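Local coordinates for protein cysteine protease (Xylella fastidiosa, PDB 3OIS) that probably acts as a papain-family cysteine protease that cleaves peptide bonds, and binds the nucleotide UDP, at residues 47-52 and 191-196; 107-112 and 116-121; 212-217 and 222-227. All coordinates share one frame; numbering follows the deposited sequence.

Interaction 1. Residues 47-52 and 191-196; sequences YTPEKS and IDHLKA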
loop_
_atom_site.group_PDB
_atom_site.type_symbol
_atom_site.label_atom_id
_atom_site.label_comp_id
_atom_site.label_asym_id
_atom_site.label_seq_id
_atom_site.Cartn_x
_atom_site.Cartn_y
_atom_site.Cartn_z
ATOM N N TYR A 47 15.087 2.724 -8.870
ATOM C CA TYR A 47 15.606 3.413 -7.671
ATOM C C TYR A 47 17.071 2.973 -7.479
ATOM O O TYR A 47 17.361 1.795 -7.376
ATOM C CB TYR A 47 14.707 3.072 -6.459
ATOM C CG TYR A 47 15.213 3.681 -5.171
ATOM C CD1 TYR A 47 14.826 4.971 -4.835
ATOM C CD2 TYR A 47 16.129 3.001 -4.340
ATOM C CE1 TYR A 47 15.260 5.576 -3.641
ATOM C CE2 TYR A 47 16.608 3.653 -3.119
ATOM C CZ TYR A 47 16.134 4.884 -2.828
ATOM O OH TYR A 47 16.567 5.491 -1.711
ATOM N N THR A 48 18.022 3.901 -7.502
ATOM C CA THR A 48 19.397 3.467 -7.488
ATOM C C THR A 48 19.998 3.981 -6.217
ATOM O O THR A 48 20.296 5.144 -6.134
ATOM C CB THR A 48 20.172 4.036 -8.724
ATOM O OG1 THR A 48 19.500 3.586 -9.914
ATOM C CG2 THR A 48 21.662 3.506 -8.741
ATOM N N PRO A 49 20.159 3.111 -5.215
ATOM C CA PRO A 49 20.690 3.567 -3.945
ATOM C C PRO A 49 22.162 3.931 -4.140
ATOM O O PRO A 49 22.833 3.321 -5.001
ATOM C CB PRO A 49 20.640 2.318 -3.048
ATOM C CG PRO A 49 19.685 1.351 -3.723
ATOM C CD PRO A 49 19.942 1.648 -5.221
ATOM N N GLU A 50 22.607 4.923 -3.403
ATOM C CA GLU A 50 24.040 5.295 -3.359
ATOM C C GLU A 50 24.887 4.114 -2.920
ATOM O O GLU A 50 24.575 3.456 -1.909
ATOM C CB GLU A 50 24.250 6.460 -2.395
ATOM C CG GLU A 50 23.991 7.811 -3.013
ATOM C CD GLU A 50 24.819 8.030 -4.258
ATOM O OE1 GLU A 50 25.991 7.593 -4.280
ATOM O OE2 GLU A 50 24.287 8.628 -5.216
ATOM N N LYS A 51 25.941 3.801 -3.675
ATOM C CA LYS A 51 26.796 2.688 -3.258
ATOM C C LYS A 51 27.347 2.875 -1.851
ATOM O O LYS A 51 27.574 1.867 -1.139
ATOM C CB LYS A 51 27.934 2.392 -4.242
ATOM C CG LYS A 51 27.573 1.303 -5.260
ATOM C CD LYS A 51 28.646 1.188 -6.301
ATOM C CE LYS A 51 28.053 0.784 -7.671
ATOM N NZ LYS A 51 27.459 1.921 -8.481
ATOM N N SER A 52 27.554 4.119 -1.425
ATOM C CA SER A 52 28.077 4.340 -0.058
ATOM C C SER A 52 27.122 3.926 1.049
ATOM O O SER A 52 27.552 3.504 2.144
ATOM C CB SER A 52 28.583 5.794 0.177
ATOM O OG SER A 52 27.615 6.781 -0.162
ATOM N N ILE A 191 17.473 -7.514 -0.590
ATOM C CA ILE A 191 17.334 -7.042 0.815
ATOM C C ILE A 191 18.174 -5.768 1.059
ATOM O O ILE A 191 17.726 -4.816 1.713
ATOM C CB ILE A 191 17.659 -8.154 1.799
ATOM C CG1 ILE A 191 16.496 -9.120 1.858
ATOM C CG2 ILE A 191 17.898 -7.642 3.210
ATOM C CD1 ILE A 191 16.987 -10.458 2.381
ATOM N N ASP A 192 19.368 -5.715 0.481
ATOM C CA ASP A 192 20.225 -4.548 0.747
ATOM C C ASP A 192 19.683 -3.283 0.064
ATOM O O ASP A 192 19.895 -2.148 0.528
ATOM C CB ASP A 192 21.640 -4.857 0.227
ATOM C CG ASP A 192 22.398 -5.837 1.108
ATOM O OD1 ASP A 192 22.024 -6.157 2.267
ATOM O OD2 ASP A 192 23.468 -6.224 0.626
ATOM N N HIS A 193 18.982 -3.450 -1.037
ATOM C CA HIS A 193 18.363 -2.300 -1.693
ATOM C C HIS A 193 17.150 -1.806 -0.909
ATOM O O HIS A 193 16.990 -0.619 -0.762
ATOM C CB HIS A 193 17.955 -2.616 -3.099
ATOM C CG HIS A 193 19.106 -2.656 -4.041
ATOM N ND1 HIS A 193 19.159 -1.880 -5.178
ATOM C CD2 HIS A 193 20.272 -3.351 -3.994
ATOM C CE1 HIS A 193 20.301 -2.099 -5.800
ATOM N NE2 HIS A 193 20.992 -2.993 -5.110
ATOM N N LEU A 194 16.337 -2.739 -0.394
ATOM C CA LEU A 194 15.221 -2.364 0.481
ATOM C C LEU A 194 15.767 -1.704 1.749
ATOM O O LEU A 194 15.184 -0.741 2.237
ATOM C CB LEU A 194 14.343 -3.553 0.880
ATOM C CG LEU A 194 13.845 -4.375 -0.340
ATOM C CD1 LEU A 194 12.986 -5.654 0.137
ATOM C CD2 LEU A 194 13.008 -3.474 -1.224
ATOM N N LYS A 195 16.864 -2.237 2.269
ATOM C CA LYS A 195 17.392 -1.618 3.506
ATOM C C LYS A 195 17.938 -0.220 3.180
ATOM O O LYS A 195 17.754 0.720 3.970
ATOM C CB LYS A 195 18.456 -2.479 4.202
ATOM C CG LYS A 195 18.036 -3.833 4.818
ATOM C CD LYS A 195 19.343 -4.582 5.275
ATOM C CE LYS A 195 18.969 -5.760 6.122
ATOM N NZ LYS A 195 20.222 -6.484 6.555
ATOM N N ALA A 196 18.633 -0.069 2.051
ATOM C CA ALA A 196 19.263 1.211 1.707
ATOM C C ALA A 196 18.197 2.276 1.518
ATOM O O ALA A 196 18.400 3.454 1.896
ATOM C CB ALA A 196 20.032 1.088 0.459
HETATM O O HOH W 1 19.017 4.621 -0.769
HETATM O O HOH W 2 16.946 -0.750 -6.609
#
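The backbone oxygen Y47 O accepts a hydrogen bond from water 2 at 2.7 Å, and the same water is hydrogen-bonded to ND1 of H193 at 2.9 Å, which makes a one-water bridge from the 47-52 chain to helix 191-199. In H193, CG lies beside the backbone N, anti to the carbonyl carbon (chi1 -76°), and the imidazole reaches P49 and water 2. Direct contact is made by P49: its CG lies 3.6 Å from H193 ND1, and CD is equally close to that nitrogen, so one side of the pyrrolidine ring leans obliquely on the imidazole, the two side chains crossing at roughly a right angle. On the next turn of the helix, P49 CB meets A196 CB at 3.8 Å, a purely apolar touch. Proline thus bridges residues three apart on the helix surface. Water 1, hydrogen-bonded to Y47 OH at 2.8 Å, donates a weak bond to A196 O.

The contact lays the loop leading into helix 51-55 against helix 191-199, which lies in the papain-family part of the chain. I54 of helix 51-55 touches P49, H193 and A196, so it adds to the same apolar patch, while E50 takes the N-cap position of that helix. Backbone bonds between Y47 and R186 tie the incoming chain to the neighbouring strand 183-186. No direct hydrogen bond crosses the two segments and proline has no N-H to offer; the polar links are left to water, so the contact combines apolar packing with water-mediated polar links.

Interaction 2. Residues 107-112 and 116-121; sequences IYYNER and GHVNYD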
loop_
_atom_site.group_PDB
_atom_site.type_symbol
_atom_site.label_atom_id
_atom_site.label_comp_id
_atom_site.label_asym_id
_atom_site.label_seq_id
_atom_site.Cartn_x
_atom_site.Cartn_y
_atom_site.Cartn_z
ATOM N N ILE A 107 -8.051 8.160 -4.483
ATOM C CA ILE A 107 -7.072 7.332 -5.167
ATOM C C ILE A 107 -7.764 6.113 -5.769
ATOM O O ILE A 107 -7.531 5.831 -6.930
ATOM C CB ILE A 107 -5.882 6.951 -4.294
ATOM C CG1 ILE A 107 -5.091 8.219 -3.838
ATOM C CG2 ILE A 107 -4.873 5.939 -4.968
ATOM C CD1 ILE A 107 -4.244 7.877 -2.683
ATOM N N TYR A 108 -8.542 5.409 -4.968
ATOM C CA TYR A 108 -9.136 4.107 -5.380
ATOM C C TYR A 108 -10.107 4.309 -6.555
ATOM O O TYR A 108 -10.176 3.481 -7.443
ATOM C CB TYR A 108 -9.784 3.393 -4.172
ATOM C CG TYR A 108 -10.237 1.948 -4.444
ATOM C CD1 TYR A 108 -9.401 1.061 -5.199
ATOM C CD2 TYR A 108 -11.420 1.462 -3.862
ATOM C CE1 TYR A 108 -9.810 -0.289 -5.391
ATOM C CE2 TYR A 108 -11.880 0.146 -4.100
ATOM C CZ TYR A 108 -11.050 -0.704 -4.889
ATOM O OH TYR A 108 -11.486 -1.982 -5.038
ATOM N N TYR A 109 -10.874 5.402 -6.558
ATOM C CA TYR A 109 -11.839 5.636 -7.651
ATOM C C TYR A 109 -11.047 5.840 -8.954
ATOM O O TYR A 109 -11.291 5.161 -9.993
ATOM C CB TYR A 109 -12.736 6.866 -7.311
ATOM C CG TYR A 109 -13.708 7.149 -8.415
ATOM C CD1 TYR A 109 -14.966 6.646 -8.335
ATOM C CD2 TYR A 109 -13.348 7.884 -9.534
ATOM C CE1 TYR A 109 -15.871 6.833 -9.383
ATOM C CE2 TYR A 109 -14.308 8.121 -10.580
ATOM C CZ TYR A 109 -15.487 7.597 -10.480
ATOM O OH TYR A 109 -16.343 7.869 -11.482
ATOM N N ASN A 110 -10.011 6.689 -8.913
ATOM C CA ASN A 110 -9.270 6.925 -10.080
ATOM C C ASN A 110 -8.429 5.749 -10.546
ATOM O O ASN A 110 -8.252 5.571 -11.750
ATOM C CB ASN A 110 -8.486 8.245 -9.917
ATOM C CG ASN A 110 -9.456 9.446 -9.939
ATOM O OD1 ASN A 110 -10.107 9.697 -10.927
ATOM N ND2 ASN A 110 -9.572 10.135 -8.823
ATOM N N GLU A 111 -7.927 4.916 -9.630
ATOM C CA GLU A 111 -7.233 3.702 -10.082
ATOM C C GLU A 111 -8.175 2.852 -10.944
ATOM O O GLU A 111 -7.752 2.333 -11.930
ATOM C CB GLU A 111 -6.816 2.811 -8.895
ATOM C CG GLU A 111 -5.695 3.383 -8.089
ATOM C CD GLU A 111 -5.455 2.635 -6.776
ATOM O OE1 GLU A 111 -6.407 2.352 -6.048
ATOM O OE2 GLU A 111 -4.256 2.276 -6.560
ATOM N N ARG A 112 -9.443 2.763 -10.589
ATOM C CA ARG A 112 -10.389 1.843 -11.281
ATOM C C ARG A 112 -10.905 2.486 -12.611
ATOM O O ARG A 112 -11.574 1.845 -13.346
ATOM C CB ARG A 112 -11.520 1.481 -10.353
ATOM C CG ARG A 112 -10.869 0.419 -9.317
ATOM C CD ARG A 112 -11.917 -0.039 -8.308
ATOM N NE ARG A 112 -12.157 1.147 -7.547
ATOM C CZ ARG A 112 -13.333 1.545 -7.185
ATOM N NH1 ARG A 112 -14.405 0.774 -7.450
ATOM N NH2 ARG A 112 -13.403 2.678 -6.508
ATOM N N GLY A 116 -9.809 -2.173 -13.887
ATOM C CA GLY A 116 -10.941 -2.548 -13.014
ATOM C C GLY A 116 -12.109 -1.663 -13.448
ATOM O O GLY A 116 -12.231 -1.254 -14.631
ATOM N N HIS A 117 -12.980 -1.391 -12.498
ATOM C CA HIS A 117 -14.186 -0.597 -12.814
ATOM C C HIS A 117 -14.691 0.038 -11.512
ATOM O O HIS A 117 -14.669 -0.606 -10.451
ATOM C CB HIS A 117 -15.300 -1.427 -13.512
ATOM C CG HIS A 117 -16.406 -0.581 -14.053
ATOM N ND1 HIS A 117 -16.533 -0.286 -15.400
ATOM C CD2 HIS A 117 -17.407 0.074 -13.424
ATOM C CE1 HIS A 117 -17.586 0.505 -15.569
ATOM N NE2 HIS A 117 -18.120 0.743 -14.385
ATOM N N VAL A 118 -15.132 1.295 -11.599
ATOM C CA VAL A 118 -15.502 2.031 -10.408
ATOM C C VAL A 118 -16.747 1.461 -9.750
ATOM O O VAL A 118 -16.980 1.653 -8.569
ATOM C CB VAL A 118 -15.688 3.544 -10.729
ATOM C CG1 VAL A 118 -14.362 4.124 -11.157
ATOM C CG2 VAL A 118 -16.797 3.787 -11.767
ATOM N N ASN A 119 -17.542 0.696 -10.485
ATOM C CA ASN A 119 -18.735 0.118 -9.866
ATOM C C ASN A 119 -18.522 -1.223 -9.146
ATOM O O ASN A 119 -19.476 -1.752 -8.589
ATOM C CB ASN A 119 -19.796 -0.091 -10.940
ATOM C CG ASN A 119 -20.450 1.268 -11.431
ATOM O OD1 ASN A 119 -20.363 2.314 -10.764
ATOM N ND2 ASN A 119 -21.180 1.177 -12.556
ATOM N N TYR A 120 -17.274 -1.771 -9.145
ATOM C CA TYR A 120 -16.966 -3.072 -8.586
ATOM C C TYR A 120 -15.739 -2.960 -7.644
ATOM O O TYR A 120 -14.911 -2.043 -7.851
ATOM C CB TYR A 120 -16.680 -3.956 -9.822
ATOM C CG TYR A 120 -17.940 -4.002 -10.708
ATOM C CD1 TYR A 120 -18.931 -4.968 -10.458
ATOM C CD2 TYR A 120 -18.137 -3.075 -11.756
ATOM C CE1 TYR A 120 -20.118 -5.010 -11.229
ATOM C CE2 TYR A 120 -19.315 -3.103 -12.530
ATOM C CZ TYR A 120 -20.304 -4.057 -12.243
ATOM O OH TYR A 120 -21.455 -4.111 -12.976
ATOM N N ASP A 121 -15.590 -3.866 -6.683
ATOM C CA ASP A 121 -14.470 -3.771 -5.754
ATOM C C ASP A 121 -13.352 -4.610 -6.412
ATOM O O ASP A 121 -13.010 -5.732 -5.993
ATOM C CB ASP A 121 -14.925 -4.343 -4.397
ATOM C CG ASP A 121 -13.990 -3.991 -3.281
ATOM O OD1 ASP A 121 -13.156 -3.094 -3.457
ATOM O OD2 ASP A 121 -14.109 -4.654 -2.211
HETATM O O HOH W 3 -14.240 2.437 -14.345
#
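The tightly packed part of the contact is built round R112, whose NH1 faces three backbone oxygens of the 116-121 loop. The bond from R112 NH1 to Y120 O, at 2.9 Å and with an N-H...O angle of 141°, passes as a full hydrogen bond, the donor lying above the carbonyl plane. Weak, more bent bonds from R112 NH1 reach V118 O at 2.9 Å and H117 O at 3.3 Å. The arginine chain, bent at chi3, turns the guanidinium back over its own helix, where R112 NE donates to Y108 O and lies over the centre of the Y108 ring; NH2 bonds to A164 O. With its nitrogens engaged in this way, the group's rotation is probably restricted.

Two further side-chain meetings are close. Y108 OH donates to D121 OD1 at 2.6 Å, from the anti side of the carboxylate, and ring and carboxylate planes stand 77° apart. D121 OD1 also takes the N-H of G76, and Y108 OH that of G123. V118 lays CG1 over one face of the Y109 ring, 3.7 Å from its centroid and 15° off the normal, a CH-pi contact.

The outer edge is looser. G116 and H117 are exposed, and nearby water 3 donates to R112 O and accepts from V118 N. The helix belongs to the helical half of the papain fold, and the type I turn H117-Y120 folds round its arginine. A positive charge set among carbonyl dipoles would be favourably solvated by the backbone, which probably offsets the cost of burying the guanidinium and favours this loop conformation.

Interaction 3. Residues 212-217 and 222-227; sequences NSWVGN and VRIPLP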
loop_
_atom_site.group_PDB
_atom_site.type_symbol
_atom_site.label_atom_id
_atom_site.label_comp_id
_atom_site.label_asym_id
_atom_site.label_seq_id
_atom_site.Cartn_x
_atom_site.Cartn_y
_atom_site.Cartn_z
ATOM N N ASN A 212 -3.192 -18.320 4.704
ATOM C CA ASN A 212 -4.017 -18.554 5.907
ATOM C C ASN A 212 -3.113 -18.747 7.168
ATOM O O ASN A 212 -3.598 -18.651 8.304
ATOM C CB ASN A 212 -4.858 -19.811 5.713
ATOM C CG ASN A 212 -4.014 -21.063 5.781
ATOM O OD1 ASN A 212 -2.976 -21.164 5.141
ATOM N ND2 ASN A 212 -4.410 -22.014 6.639
ATOM N N SER A 213 -1.819 -18.982 6.978
ATOM C CA SER A 213 -0.943 -19.160 8.177
ATOM C C SER A 213 -0.774 -17.842 8.963
ATOM O O SER A 213 -0.354 -17.822 10.165
ATOM C CB SER A 213 0.392 -19.702 7.767
ATOM O OG SER A 213 0.966 -19.072 6.637
ATOM N N TRP A 214 -1.024 -16.715 8.287
ATOM C CA TRP A 214 -1.055 -15.404 9.000
ATOM C C TRP A 214 -2.518 -14.984 9.358
ATOM O O TRP A 214 -2.812 -14.633 10.514
ATOM C CB TRP A 214 -0.368 -14.334 8.098
ATOM C CG TRP A 214 -0.289 -12.965 8.728
ATOM C CD1 TRP A 214 -0.108 -12.671 10.083
ATOM C CD2 TRP A 214 -0.436 -11.730 8.054
ATOM N NE1 TRP A 214 -0.086 -11.288 10.256
ATOM C CE2 TRP A 214 -0.258 -10.683 9.018
ATOM C CE3 TRP A 214 -0.611 -11.368 6.697
ATOM C CZ2 TRP A 214 -0.338 -9.323 8.657
ATOM C CZ3 TRP A 214 -0.637 -10.084 6.346
ATOM C CH2 TRP A 214 -0.537 -9.024 7.300
ATOM N N VAL A 215 -3.455 -15.056 8.381
ATOM C CA VAL A 215 -4.756 -14.450 8.555
ATOM C C VAL A 215 -5.834 -15.404 8.960
ATOM O O VAL A 215 -6.947 -14.975 9.202
ATOM C CB VAL A 215 -5.262 -13.696 7.260
ATOM C CG1 VAL A 215 -4.315 -12.577 6.905
ATOM C CG2 VAL A 215 -5.391 -14.643 6.064
ATOM N N GLY A 216 -5.513 -16.686 8.999
ATOM C CA GLY A 216 -6.566 -17.712 9.259
ATOM C C GLY A 216 -7.128 -17.576 10.686
ATOM O O GLY A 216 -6.369 -17.345 11.672
ATOM N N ASN A 217 -8.461 -17.646 10.764
ATOM C CA ASN A 217 -9.238 -17.393 11.982
ATOM C C ASN A 217 -9.005 -15.995 12.590
ATOM O O ASN A 217 -9.250 -15.802 13.763
ATOM C CB ASN A 217 -9.006 -18.494 13.030
ATOM C CG ASN A 217 -9.254 -19.857 12.476
ATOM O OD1 ASN A 217 -10.215 -20.014 11.732
ATOM N ND2 ASN A 217 -8.375 -20.836 12.779
ATOM N N VAL A 222 1.814 -11.009 15.264
ATOM C CA VAL A 222 2.581 -9.796 14.906
ATOM C C VAL A 222 3.679 -10.170 13.900
ATOM O O VAL A 222 3.893 -9.416 12.892
ATOM C CB VAL A 222 3.218 -9.110 16.150
ATOM C CG1 VAL A 222 4.038 -7.937 15.689
ATOM C CG2 VAL A 222 2.140 -8.670 17.074
ATOM N N ARG A 223 4.357 -11.283 14.138
ATOM C CA ARG A 223 5.267 -11.799 13.155
ATOM C C ARG A 223 4.570 -12.679 12.106
ATOM O O ARG A 223 3.951 -13.656 12.422
ATOM C CB ARG A 223 6.434 -12.616 13.834
ATOM C CG ARG A 223 7.251 -11.757 14.812
ATOM C CD ARG A 223 8.475 -12.514 15.307
ATOM N NE ARG A 223 9.071 -11.636 16.315
ATOM C CZ ARG A 223 10.278 -11.785 16.851
ATOM N NH1 ARG A 223 10.677 -10.926 17.785
ATOM N NH2 ARG A 223 11.080 -12.743 16.420
ATOM N N ILE A 224 4.693 -12.289 10.850
ATOM C CA ILE A 224 4.080 -13.053 9.765
ATOM C C ILE A 224 4.901 -14.333 9.533
ATOM O O ILE A 224 6.086 -14.258 9.284
ATOM C CB ILE A 224 3.989 -12.210 8.511
ATOM C CG1 ILE A 224 3.220 -10.959 8.818
ATOM C CG2 ILE A 224 3.238 -12.977 7.421
ATOM C CD1 ILE A 224 3.180 -9.990 7.518
ATOM N N PRO A 225 4.250 -15.519 9.616
ATOM C CA PRO A 225 5.004 -16.786 9.398
ATOM C C PRO A 225 5.357 -16.868 7.975
ATOM O O PRO A 225 4.553 -16.455 7.112
ATOM C CB PRO A 225 3.943 -17.869 9.689
ATOM C CG PRO A 225 2.918 -17.195 10.515
ATOM C CD PRO A 225 2.910 -15.752 10.208
ATOM N N LEU A 226 6.515 -17.448 7.696
ATOM C CA LEU A 226 6.879 -17.861 6.343
ATOM C C LEU A 226 5.941 -18.950 5.824
ATOM O O LEU A 226 5.677 -19.967 6.514
ATOM C CB LEU A 226 8.283 -18.384 6.380
ATOM C CG LEU A 226 8.972 -18.419 5.060
ATOM C CD1 LEU A 226 9.088 -16.991 4.483
ATOM C CD2 LEU A 226 10.415 -19.019 5.262
ATOM N N PRO A 227 5.350 -18.736 4.627
ATOM C CA PRO A 227 4.335 -19.684 4.168
ATOM C C PRO A 227 5.020 -20.984 3.773
ATOM O O PRO A 227 6.252 -21.004 3.420
ATOM C CB PRO A 227 3.749 -19.015 2.873
ATOM C CG PRO A 227 3.995 -17.526 3.089
ATOM C CD PRO A 227 5.393 -17.522 3.796
HETATM O O HOH W 4 1.906 -16.390 6.482
#
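I224 approaches W214 broadside: its CG1 lies 3.6 Å from the centroid of the five-membered ring and only 14° off the ring normal, which makes this a CH-pi contact over the face. The nearest atoms are W214 CE2 and I224 CG1 at 3.5 Å. Beyond CG1, the extended isoleucine carries CD1 over the six-membered ring, where it comes within 3.8 Å of W214 CZ2, while the CG2 branch rests beside W214 CG at 3.8 Å. CG1, CG2 and CD1 of I224 thus all touch the one indole, the two side chains running obliquely to each other. With CG anti to the backbone N (chi1 -178°), the indole of W214 extends alongside I224. Against the opposite face leans CG1 of V215, the next residue of the same short helix, so the indole is flanked on both faces.

Both segments belong to the connection between the antiparallel strands 204-211 and 233-245, in the beta half of the papain fold. Residues 224-227 (I-P-L-P) keep phi and psi values close to a polyproline II conformation, and V222 and I224 form backbone hydrogen bonds with W268 of strand 266-270. F267 of that strand meets the W214 ring edge-to-face, and the indole NE1 makes a weak bond to P221 O.

P225 presents its ring to the helix backbone. CG lies 3.3 Å from S213 O, and CD reaches W214 CB at 4.1 Å, obliquely to the indole. Between the hydroxyl of S213 and the loop sits water 4, donating to S213 OG at 2.8 Å and to P225 O at 2.7 Å. S213 OG is also hydrogen-bonded to D231 OD2, further along the same connection.

How the interactions relate
The three contacts are far apart, their centres 28 to 33 Å from one another, and none touches another. Interactions 1 and 2 lie on opposite sides of the chain's centre, with about 19 Å between nearest atoms; along the sequence, interaction 2 is nested within the loop that interaction 1 closes. Interaction 3 follows both in series, and its nearest atoms are about 10 Å from interaction 1 and about 16 Å from interaction 2. Interaction 1 is near the UDP site chiefly along the chain: P49 lies four residues after the UDP-binding F45, their side chains about 11 Å apart. Interactions 2 and 3 lie away from the annotated sites.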